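Local structure of Low molecular weight phosphotyrosine protein phosphatase 1 (Drosophila melanogaster, 7CUY) at residues C145-F148 with M149-L153; K75-F78 with S79-Y83. The protein probably removes phosphate from tyrosine-phosphorylated proteins and also acts on small aryl and acyl phosphates, as a low molecular weight tyrosine phosphatase. All coordinates share one frame; numbering follows the deposited sequence.

Contact 1: C145-F148 with M149-L153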
loop_
_atom_site.group_PDB
_atom_site.type_symbol
_atom_site.label_atom_id
_atom_site.label_comp_id
_atom_site.label_asym_id
_atom_site.label_seq_id
_atom_site.Cartn_x
_atom_site.Cartn_y
_atom_site.Cartn_z
ATOM N N CYS A 145 9.174 0.604 -0.032
ATOM C CA CYS A 145 8.872 1.297 1.215
ATOM C C CYS A 145 10.131 1.868 1.849
ATOM O O CYS A 145 10.142 3.021 2.292
ATOM C CB CYS A 145 8.174 0.350 2.196
ATOM S SG CYS A 145 6.421 -0.001 1.818
ATOM N N ALA A 146 11.194 1.066 1.923
ATOM C CA ALA A 146 12.467 1.562 2.433
ATOM C C ALA A 146 12.911 2.818 1.692
ATOM O O ALA A 146 13.225 3.845 2.310
ATOM C CB ALA A 146 13.520 0.463 2.310
ATOM N N ALA A 147 12.928 2.755 0.354
ATOM C CA ALA A 147 13.434 3.871 -0.440
ATOM C C ALA A 147 12.595 5.126 -0.226
ATOM O O ALA A 147 13.140 6.217 -0.018
ATOM C CB ALA A 147 13.475 3.491 -1.921
ATOM N N PHE A 148 11.262 4.991 -0.259
ATOM C CA PHE A 148 10.395 6.126 0.061
ATOM C C PHE A 148 10.689 6.682 1.450
ATOM O O PHE A 148 10.819 7.899 1.636
ATOM C CB PHE A 148 8.923 5.722 -0.010
ATOM C CG PHE A 148 7.989 6.790 0.501
ATOM C CD1 PHE A 148 7.394 6.677 1.739
ATOM C CD2 PHE A 148 7.730 7.916 -0.262
ATOM C CE1 PHE A 148 6.536 7.665 2.223
ATOM C CE2 PHE A 148 6.881 8.905 0.202
ATOM C CZ PHE A 148 6.282 8.777 1.457
ATOM N N MET A 149 10.736 5.802 2.453
ATOM C CA MET A 149 11.019 6.249 3.815
ATOM C C MET A 149 12.333 7.007 3.879
ATOM O O MET A 149 12.415 8.096 4.471
ATOM C CB MET A 149 11.067 5.057 4.765
ATOM C CG MET A 149 11.495 5.448 6.166
ATOM S SD MET A 149 11.601 4.020 7.242
ATOM C CE MET A 149 13.175 3.342 6.655
ATOM N N LYS A 150 13.378 6.450 3.271
ATOM C CA LYS A 150 14.684 7.099 3.344
ATOM C C LYS A 150 14.676 8.452 2.638
ATOM O O LYS A 150 15.147 9.452 3.196
ATOM C CB LYS A 150 15.758 6.173 2.772
ATOM C CG LYS A 150 16.382 5.271 3.827
ATOM C CD LYS A 150 17.091 4.091 3.207
ATOM C CE LYS A 150 18.214 3.609 4.087
ATOM N NZ LYS A 150 17.716 3.043 5.346
ATOM N N GLU A 151 14.131 8.515 1.417
ATOM C CA GLU A 151 14.155 9.770 0.662
ATOM C C GLU A 151 13.205 10.800 1.251
ATOM O O GLU A 151 13.617 11.906 1.615
ATOM C CB GLU A 151 13.780 9.532 -0.797
ATOM C CG GLU A 151 14.745 8.698 -1.558
ATOM C CD GLU A 151 14.188 8.340 -2.912
ATOM O OE1 GLU A 151 13.589 9.242 -3.554
ATOM O OE2 GLU A 151 14.320 7.159 -3.305
ATOM N N ARG A 152 11.917 10.474 1.311
ATOM C CA ARG A 152 10.913 11.487 1.618
ATOM C C ARG A 152 10.640 11.621 3.098
ATOM O O ARG A 152 10.378 12.724 3.572
ATOM C CB ARG A 152 9.592 11.171 0.922
ATOM C CG ARG A 152 9.714 11.103 -0.563
ATOM C CD ARG A 152 10.008 12.483 -1.161
ATOM N NE ARG A 152 9.839 12.411 -2.607
ATOM C CZ ARG A 152 8.694 12.664 -3.236
ATOM N NH1 ARG A 152 7.619 13.042 -2.553
ATOM N NH2 ARG A 152 8.633 12.539 -4.553
ATOM N N LEU A 153 10.650 10.526 3.838
ATOM C CA LEU A 153 10.272 10.626 5.239
ATOM C C LEU A 153 11.456 11.000 6.124
ATOM O O LEU A 153 11.291 11.755 7.087
ATOM C CB LEU A 153 9.645 9.316 5.704
ATOM C CG LEU A 153 8.287 8.910 5.103
ATOM C CD1 LEU A 153 7.707 7.702 5.840
ATOM C CD2 LEU A 153 7.275 10.057 5.083
#

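Contact 2: K75-F78 with S79-Y83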
loop_
_atom_site.group_PDB
_atom_site.type_symbol
_atom_site.label_atom_id
_atom_site.label_comp_id
_atom_site.label_asym_id
_atom_site.label_seq_id
_atom_site.Cartn_x
_atom_site.Cartn_y
_atom_site.Cartn_z
ATOM N N LYS A 75 -13.422 10.491 0.238
ATOM C CA LYS A 75 -12.878 11.777 -0.183
ATOM C C LYS A 75 -12.137 12.486 0.946
ATOM O O LYS A 75 -11.176 13.212 0.681
ATOM C CB LYS A 75 -13.999 12.665 -0.719
ATOM C CG LYS A 75 -14.833 12.014 -1.803
ATOM C CD LYS A 75 -14.184 12.193 -3.155
ATOM C CE LYS A 75 -15.219 12.252 -4.256
ATOM N NZ LYS A 75 -15.144 13.544 -5.018
ATOM N N GLN A 76 -12.555 12.302 2.206
ATOM C CA GLN A 76 -11.828 12.983 3.272
ATOM C C GLN A 76 -10.421 12.419 3.450
ATOM O O GLN A 76 -9.578 13.084 4.066
ATOM C CB GLN A 76 -12.586 12.918 4.596
ATOM C CG GLN A 76 -12.306 11.678 5.431
ATOM C CD GLN A 76 -12.674 11.862 6.891
ATOM O OE1 GLN A 76 -13.712 11.367 7.355
ATOM N NE2 GLN A 76 -11.813 12.565 7.633
ATOM N N ASP A 77 -10.152 11.216 2.922
ATOM C CA ASP A 77 -8.791 10.691 2.911
ATOM C C ASP A 77 -7.843 11.666 2.235
ATOM O O ASP A 77 -6.711 11.851 2.686
ATOM C CB ASP A 77 -8.732 9.344 2.198
ATOM C CG ASP A 77 -9.345 8.217 3.003
ATOM O OD1 ASP A 77 -9.286 8.246 4.253
ATOM O OD2 ASP A 77 -9.894 7.289 2.377
ATOM N N PHE A 78 -8.287 12.314 1.157
ATOM C CA PHE A 78 -7.368 13.199 0.449
ATOM C C PHE A 78 -7.041 14.454 1.245
ATOM O O PHE A 78 -6.097 15.159 0.883
ATOM C CB PHE A 78 -7.928 13.575 -0.923
ATOM C CG PHE A 78 -8.094 12.400 -1.844
ATOM C CD1 PHE A 78 -7.081 12.037 -2.723
ATOM C CD2 PHE A 78 -9.256 11.650 -1.818
ATOM C CE1 PHE A 78 -7.227 10.944 -3.566
ATOM C CE2 PHE A 78 -9.417 10.561 -2.663
ATOM C CZ PHE A 78 -8.406 10.210 -3.537
ATOM N N SER A 79 -7.780 14.742 2.316
ATOM C CA SER A 79 -7.421 15.819 3.232
ATOM C C SER A 79 -6.726 15.333 4.496
ATOM O O SER A 79 -6.056 16.132 5.158
ATOM C CB SER A 79 -8.662 16.615 3.654
ATOM O OG SER A 79 -9.287 17.239 2.549
ATOM N N GLU A 80 -6.875 14.055 4.856
ATOM C CA GLU A 80 -6.228 13.552 6.059
ATOM C C GLU A 80 -4.800 13.058 5.813
ATOM O O GLU A 80 -3.924 13.243 6.671
ATOM C CB GLU A 80 -7.065 12.429 6.680
ATOM C CG GLU A 80 -6.428 11.870 7.974
ATOM C CD GLU A 80 -7.255 10.770 8.654
ATOM O OE1 GLU A 80 -8.501 10.770 8.505
ATOM O OE2 GLU A 80 -6.649 9.929 9.357
ATOM N N PHE A 81 -4.531 12.424 4.674
ATOM C CA PHE A 81 -3.236 11.785 4.470
ATOM C C PHE A 81 -2.290 12.685 3.684
ATOM O O PHE A 81 -2.700 13.396 2.764
ATOM C CB PHE A 81 -3.403 10.427 3.778
ATOM C CG PHE A 81 -4.095 9.423 4.640
ATOM C CD1 PHE A 81 -5.472 9.330 4.642
ATOM C CD2 PHE A 81 -3.369 8.610 5.500
ATOM C CE1 PHE A 81 -6.117 8.416 5.463
ATOM C CE2 PHE A 81 -4.000 7.697 6.333
ATOM C CZ PHE A 81 -5.375 7.596 6.317
ATOM N N ASP A 82 -1.013 12.646 4.066
ATOM C CA ASP A 82 0.018 13.385 3.359
ATOM C C ASP A 82 0.430 12.690 2.078
ATOM O O ASP A 82 0.766 13.358 1.095
ATOM C CB ASP A 82 1.229 13.555 4.264
ATOM C CG ASP A 82 0.867 14.192 5.573
ATOM O OD1 ASP A 82 0.730 15.436 5.592
ATOM O OD2 ASP A 82 0.679 13.448 6.564
ATOM N N TYR A 83 0.389 11.363 2.075
ATOM C CA TYR A 83 0.821 10.540 0.962
ATOM C C TYR A 83 -0.224 9.469 0.720
ATOM O O TYR A 83 -0.610 8.766 1.653
ATOM C CB TYR A 83 2.169 9.884 1.267
ATOM C CG TYR A 83 3.223 10.896 1.635
ATOM C CD1 TYR A 83 3.847 11.655 0.650
ATOM C CD2 TYR A 83 3.589 11.097 2.960
ATOM C CE1 TYR A 83 4.823 12.597 0.981
ATOM C CE2 TYR A 83 4.546 12.031 3.311
ATOM C CZ TYR A 83 5.169 12.778 2.313
ATOM O OH TYR A 83 6.131 13.703 2.656
#

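Contact 1: C145-F148 with M149-L153
The ring of Phe-148 meets Arg-152 and Leu-153 on the same side of its plane, reaching forward along the same helix to the side chains four and five residues on. The torsion responsible is chi1, whose 172° sets CG opposite the backbone N and beside the carbonyl carbon, which brings CE1 and CE2 up to these two residues. The contact is divided between two ring carbons: CE1 meets CG of Leu-153 at 3.6 Å, whereas CE2 meets CB of Arg-152, also at 3.6 Å. The touching carbons of both residues stand obliquely to the ring plane, and CD1 and CD2 of Leu-153 both pack against the CE1 side of the ring.

The Arg-152 side chain crosses that of Phe-148 at about a right angle. It touches with its aliphatic root alone, CG standing 3.7 Å from CE2 of Phe-148; a bend at chi2 (-68°) then carries the guanidinium away to a salt bridge between NH1 and Glu-106 on strand 106-109.

Underneath runs the ladder of helix 132-153. Met-149 N reaches Cys-145 O over 2.8 Å with an N-H...O angle of 168°, and the next two rungs join Lys-150 to Ala-146 and Glu-151 to Ala-147. The carbonyl of Phe-148 receives Arg-152 N at 2.8 Å and, weakly, Leu-153 N at 3.4 Å; this i to i+5 bond accompanies the wider pi-type turn over 149-153.

Beyond the helix, the ring makes edge-to-face contacts with Tyr-83, Phe-85 and Phe-113, while Met-149 and Leu-153 pack on helix 15-29. The chemistry is therefore divided along the Arg-152 side chain: methylenes serve the aromatic ring and the charge an acidic partner, while Phe-148, Met-149 and Leu-153 join the last helix to the core.

Contact 2: K75-F78 with S79-Y83
Gln-76 O receives two backbone N-H groups where the chain 75-83 winds through the short helix 77-80 and leads into strand 83-86 of the parallel sheet in this alpha/beta phosphatase fold. Glu-80 N comes in the carbonyl plane at 3.0 Å, whereas Ser-79 N, equally far from Gln-76 O, stands well above that plane, 65° out of it. One residue later, Asp-77 O takes Phe-81 N at 3.0 Å with an N-H...O angle of 166°; its bond from Glu-80 N is weak. The mixture of i+3 and i+4 bonds describes a single compact turn, and Phe-81 ends it by leaving helical backbone angles.

Asp-77 and Phe-81 lie alongside each other and point the same way. With chi1 at -67°, CG of Phe-81 is opposite its carbonyl carbon, and the ring folds back beneath the turn until CD1 is 3.4 Å from Asp-77 O. With an alanine here, Asp-77 would probably lose this aromatic neighbour, and a gap is likely to open against Leu-6 and Lys-4 of strand 3-9, on which the ring also packs. OD2 of Asp-77 turns to Arg-71, in a salt bridge, and to the backbone N of Arg-74, which probably help to hold the carboxylate's rotation.

Gln-76 and Glu-80 also run side by side, but their polar ends remain 3.9 Å apart from NE2 to OE1. From Glu-80 the CG methylene lies over one face of the Phe-81 ring, toward its rim. Phe-78 turns to another part of the core, touching Pro-100 and Leu-107. At the Asp-77 carboxylate, OD1 meets the edge of the Phe-81 ring near its plane, 3.4 Å from CE1.

From the N terminus the chain reaches contact 2 first, at 75-83, and contact 1 only near its end, at 145-153. The two are in series: neither encloses or crosses the other, and each closes just a turn within one continuous run. Contact 2 leads from a short helix into strand 83-86, a central strand of the parallel sheet; contact 1 forms the last turns of helix 132-153. Although their centres are about 19 Å apart, they meet at Tyr-83, whose CG is 3.7 Å from Phe-148 CZ and whose CE2 is 3.8 Å from Leu-153 CD2. The start of that strand is thus packed against the C-terminal helix.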